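PDB 4OGD: succinate-semialdehyde dehydrogenase from Streptococcus pyogenes MGAS1882, which catalyses the oxidation of succinic semialdehyde to succinate, using NADP+ as the cofactor. Local coordinates for residues 283-293 with 335-346. Residues are numbered along the deposited sequence; the frame is centred on the assembly and turned at random.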
loop_
_atom_site.group_PDB
_atom_site.type_symbol
_atom_site.label_atom_id
_atom_site.label_comp_id
_atom_site.label_asym_id
_atom_site.label_seq_id
_atom_site.Cartn_x
_atom_site.Cartn_y
_atom_site.Cartn_z
ATOM N N LEU A 283 -0.859 -33.502 22.119
ATOM C CA LEU A 283 -0.198 -33.196 20.850
ATOM C C LEU A 283 0.683 -34.370 20.399
ATOM O O LEU A 283 0.769 -34.682 19.207
ATOM C CB LEU A 283 0.616 -31.899 20.951
ATOM C CG LEU A 283 1.114 -31.341 19.610
ATOM C CD1 LEU A 283 -0.058 -30.851 18.774
ATOM C CD2 LEU A 283 2.120 -30.211 19.814
ATOM N N THR A 284 1.311 -35.034 21.364
ATOM C CA THR A 284 2.086 -36.239 21.081
ATOM C C THR A 284 1.207 -37.341 20.489
ATOM O O THR A 284 1.570 -37.976 19.491
ATOM C CB THR A 284 2.789 -36.749 22.351
ATOM O OG1 THR A 284 3.739 -35.765 22.792
ATOM C CG2 THR A 284 3.517 -38.063 22.066
ATOM N N LYS A 285 0.043 -37.550 21.095
ATOM C CA LYS A 285 -0.915 -38.544 20.614
ATOM C C LYS A 285 -1.305 -38.263 19.169
ATOM O O LYS A 285 -1.301 -39.158 18.318
ATOM C CB LYS A 285 -2.164 -38.529 21.494
ATOM C CG LYS A 285 -3.281 -39.455 21.017
ATOM C CD LYS A 285 -4.560 -39.194 21.793
ATOM C CE LYS A 285 -5.684 -40.113 21.372
ATOM N NZ LYS A 285 -6.971 -39.666 21.970
ATOM N N VAL A 286 -1.624 -37.005 18.890
ATOM C CA VAL A 286 -2.054 -36.599 17.553
ATOM C C VAL A 286 -0.939 -36.765 16.516
ATOM O O VAL A 286 -1.159 -37.283 15.419
ATOM C CB VAL A 286 -2.553 -35.133 17.576
ATOM C CG1 VAL A 286 -2.669 -34.572 16.164
ATOM C CG2 VAL A 286 -3.893 -35.034 18.305
ATOM N N PHE A 287 0.261 -36.323 16.877
ATOM C CA PHE A 287 1.415 -36.408 15.996
ATOM C C PHE A 287 1.794 -37.857 15.686
ATOM O O PHE A 287 2.296 -38.153 14.600
ATOM C CB PHE A 287 2.596 -35.629 16.595
ATOM C CG PHE A 287 2.614 -34.161 16.217
ATOM C CD1 PHE A 287 1.437 -33.425 16.165
ATOM C CD2 PHE A 287 3.808 -33.532 15.913
ATOM C CE1 PHE A 287 1.460 -32.069 15.811
ATOM C CE2 PHE A 287 3.844 -32.181 15.560
ATOM C CZ PHE A 287 2.671 -31.457 15.511
ATOM N N LYS A 288 1.526 -38.761 16.630
ATOM C CA LYS A 288 1.819 -40.182 16.431
ATOM C C LYS A 288 0.968 -40.826 15.350
ATOM O O LYS A 288 1.345 -41.857 14.791
ATOM C CB LYS A 288 1.640 -40.951 17.742
ATOM C CG LYS A 288 2.871 -40.907 18.635
ATOM C CD LYS A 288 2.558 -41.500 20.003
ATOM C CE LYS A 288 3.806 -41.598 20.857
ATOM N NZ LYS A 288 3.486 -42.166 22.199
ATOM N N THR A 289 -0.172 -40.213 15.048
ATOM C CA THR A 289 -1.090 -40.772 14.062
ATOM C C THR A 289 -0.650 -40.524 12.627
ATOM O O THR A 289 -1.216 -41.101 11.702
ATOM C CB THR A 289 -2.527 -40.239 14.239
ATOM O OG1 THR A 289 -2.584 -38.848 13.892
ATOM C CG2 THR A 289 -2.991 -40.428 15.668
ATOM N N ALA A 290 0.361 -39.677 12.445
ATOM C CA ALA A 290 0.843 -39.342 11.106
ATOM C C ALA A 290 1.341 -40.551 10.325
ATOM O O ALA A 290 2.075 -41.392 10.852
ATOM C CB ALA A 290 1.938 -38.291 11.180
ATOM N N LYS A 291 0.942 -40.626 9.061
ATOM C CA LYS A 291 1.432 -41.671 8.174
ATOM C C LYS A 291 2.096 -41.026 6.972
ATOM O O LYS A 291 1.416 -40.537 6.065
ATOM C CB LYS A 291 0.281 -42.566 7.719
ATOM C CG LYS A 291 0.725 -43.730 6.847
ATOM C CD LYS A 291 -0.334 -44.819 6.787
ATOM C CE LYS A 291 0.184 -46.025 6.018
ATOM N NZ LYS A 291 0.721 -45.606 4.697
ATOM N N TRP A 292 3.424 -40.999 6.967
ATOM C CA TRP A 292 4.141 -40.428 5.833
ATOM C C TRP A 292 4.274 -41.423 4.703
ATOM O O TRP A 292 4.224 -42.639 4.917
ATOM C CB TRP A 292 5.515 -39.879 6.231
ATOM C CG TRP A 292 6.353 -40.827 7.021
ATOM C CD1 TRP A 292 7.211 -41.770 6.533
ATOM C CD2 TRP A 292 6.419 -40.918 8.448
ATOM N NE1 TRP A 292 7.805 -42.447 7.576
ATOM C CE2 TRP A 292 7.336 -41.941 8.761
ATOM C CE3 TRP A 292 5.790 -40.229 9.495
ATOM C CZ2 TRP A 292 7.642 -42.294 10.079
ATOM C CZ3 TRP A 292 6.092 -40.580 10.806
ATOM C CH2 TRP A 292 7.010 -41.605 11.084
ATOM N N GLY A 293 4.430 -40.903 3.493
ATOM C CA GLY A 293 4.593 -41.757 2.334
ATOM C C GLY A 293 4.206 -41.071 1.042
ATOM O O GLY A 293 4.299 -39.847 0.917
ATOM N N ILE A 335 13.825 -40.006 8.878
ATOM C CA ILE A 335 13.084 -40.918 8.013
ATOM C C ILE A 335 13.994 -41.345 6.870
ATOM O O ILE A 335 14.483 -40.514 6.102
ATOM C CB ILE A 335 11.792 -40.267 7.461
ATOM C CG1 ILE A 335 10.752 -40.140 8.578
ATOM C CG2 ILE A 335 11.216 -41.096 6.310
ATOM C CD1 ILE A 335 9.553 -39.262 8.224
ATOM N N ASP A 336 14.247 -42.645 6.773
ATOM C CA ASP A 336 15.155 -43.159 5.758
ATOM C C ASP A 336 14.403 -43.395 4.453
ATOM O O ASP A 336 13.803 -44.451 4.254
ATOM C CB ASP A 336 15.807 -44.452 6.257
ATOM C CG ASP A 336 16.679 -45.112 5.209
ATOM O OD1 ASP A 336 17.242 -44.395 4.357
ATOM O OD2 ASP A 336 16.802 -46.355 5.245
ATOM N N HIS A 337 14.436 -42.402 3.569
ATOM C CA HIS A 337 13.717 -42.453 2.300
ATOM C C HIS A 337 14.273 -41.351 1.399
ATOM O O HIS A 337 14.641 -40.285 1.888
ATOM C CB HIS A 337 12.219 -42.244 2.538
ATOM C CG HIS A 337 11.365 -42.544 1.344
ATOM N ND1 HIS A 337 11.223 -41.667 0.290
ATOM C CD2 HIS A 337 10.612 -43.626 1.038
ATOM C CE1 HIS A 337 10.421 -42.196 -0.616
ATOM N NE2 HIS A 337 10.038 -43.387 -0.187
ATOM N N PRO A 338 14.361 -41.601 0.082
ATOM C CA PRO A 338 14.948 -40.577 -0.792
ATOM C C PRO A 338 14.110 -39.304 -0.902
ATOM O O PRO A 338 14.657 -38.259 -1.249
ATOM C CB PRO A 338 15.043 -41.276 -2.155
ATOM C CG PRO A 338 14.116 -42.442 -2.064
ATOM C CD PRO A 338 14.131 -42.869 -0.631
ATOM N N GLY A 339 12.815 -39.403 -0.615
ATOM C CA GLY A 339 11.938 -38.242 -0.601
ATOM C C GLY A 339 12.295 -37.308 0.540
ATOM O O GLY A 339 12.919 -37.722 1.507
ATOM N N HIS A 340 11.889 -36.047 0.447
ATOM C CA HIS A 340 12.335 -35.057 1.428
ATOM C C HIS A 340 11.524 -35.072 2.723
ATOM O O HIS A 340 10.984 -34.047 3.146
ATOM C CB HIS A 340 12.316 -33.666 0.798
ATOM C CG HIS A 340 12.924 -33.624 -0.569
ATOM N ND1 HIS A 340 14.213 -34.046 -0.821
ATOM C CD2 HIS A 340 12.415 -33.233 -1.760
ATOM C CE1 HIS A 340 14.474 -33.906 -2.109
ATOM N NE2 HIS A 340 13.400 -33.414 -2.701
ATOM N N PHE A 341 11.463 -36.230 3.374
ATOM C CA PHE A 341 10.616 -36.405 4.555
ATOM C C PHE A 341 11.222 -35.917 5.874
ATOM O O PHE A 341 12.403 -36.143 6.163
ATOM C CB PHE A 341 10.215 -37.875 4.707
ATOM C CG PHE A 341 9.200 -38.337 3.695
ATOM C CD1 PHE A 341 7.856 -38.061 3.877
ATOM C CD2 PHE A 341 9.592 -39.050 2.572
ATOM C CE1 PHE A 341 6.914 -38.479 2.960
ATOM C CE2 PHE A 341 8.657 -39.475 1.639
ATOM C CZ PHE A 341 7.311 -39.189 1.836
ATOM N N VAL A 342 10.388 -35.260 6.675
ATOM C CA VAL A 342 10.714 -34.897 8.051
ATOM C C VAL A 342 9.584 -35.428 8.926
ATOM O O VAL A 342 8.408 -35.192 8.640
ATOM C CB VAL A 342 10.837 -33.355 8.207
ATOM C CG1 VAL A 342 11.026 -32.957 9.678
ATOM C CG2 VAL A 342 11.983 -32.825 7.357
ATOM N N MET A 343 9.909 -36.175 9.977
ATOM C CA MET A 343 8.841 -36.707 10.820
ATOM C C MET A 343 8.281 -35.619 11.726
ATOM O O MET A 343 8.997 -34.675 12.076
ATOM C CB MET A 343 9.304 -37.918 11.643
ATOM C CG MET A 343 9.912 -37.596 12.990
ATOM S SD MET A 343 10.201 -39.107 13.951
ATOM C CE MET A 343 8.581 -39.395 14.646
ATOM N N PRO A 344 6.994 -35.728 12.082
ATOM C CA PRO A 344 6.391 -34.787 13.030
ATOM C C PRO A 344 7.217 -34.760 14.308
ATOM O O PRO A 344 7.558 -35.809 14.854
ATOM C CB PRO A 344 5.012 -35.388 13.285
ATOM C CG PRO A 344 4.711 -36.153 12.031
ATOM C CD PRO A 344 6.029 -36.745 11.632
ATOM N N THR A 345 7.564 -33.562 14.756
ATOM C CA THR A 345 8.495 -33.398 15.857
ATOM C C THR A 345 7.902 -32.341 16.778
ATOM O O THR A 345 7.318 -31.371 16.300
ATOM C CB THR A 345 9.859 -32.931 15.322
ATOM O OG1 THR A 345 10.373 -33.909 14.407
ATOM C CG2 THR A 345 10.859 -32.717 16.452
ATOM N N ILE A 346 8.011 -32.541 18.090
ATOM C CA ILE A 346 7.494 -31.568 19.043
ATOM C C ILE A 346 8.625 -31.093 19.934
ATOM O O ILE A 346 9.368 -31.906 20.481
ATOM C CB ILE A 346 6.374 -32.156 19.928
ATOM C CG1 ILE A 346 5.233 -32.681 19.050
ATOM C CG2 ILE A 346 5.854 -31.099 20.915
ATOM C CD1 ILE A 346 4.173 -33.466 19.800
#
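Ile335 sets its CD1 methyl squarely over one face of the Trp292 indole, 3.5 Å from the centroid of the five-membered ring and 9° off the ring normal, a clear CH-pi contact. The two side chains come from opposite directions, and Met343 CB lies over the same face, at the longer distance of 4.3 Å from Trp292 CZ3. With CG between the backbone N and the carbonyl carbon (chi1 50°), Trp292 turns its ring toward Ile335. The backbone itself places Trp292 CB 3.8 Å from Phe341 CD1. The Phe341 ring lies oblique to the indole, while its rim meets the backbone: Gly293 O sits in the ring plane, 3.2 Å from Phe341 CZ.

Pro344 links this aromatic group to the helix. Its CD approaches Trp292 CZ3, Pro344 CG meets Ala290 CB at 3.6 Å, and Pro344 CB lies 3.4 Å from Phe287 CD2. Ile346 then covers one face of the Phe287 ring with CD1, 4.3 Å from the centroid, while Thr345 O lies at the ring edge. Ile346 CD1 also reaches Leu283 CG at 3.7 Å; CG1 of Ile346, anti to the carbonyl carbon (chi1 -57°), carries this methyl into the helix surface beside Thr284.

Further out, Leu256 and Tyr252 of helix 244-256 pack on Phe287 and Ala290, respectively, and Thr284 OG1 is hydrogen-bonded to Lys280 O within its own helix. The contact thus fastens the end of helix 276-288 and the chain leaving it against strand 345-348 and its lead-in, near one side of the seven-stranded sheet that probably forms the catalytic-domain core, as in other aldehyde dehydrogenases. Cohesion is mainly apolar, with Gly293 O and Thr345 O facing the positive ring edges, probably weakly favourably.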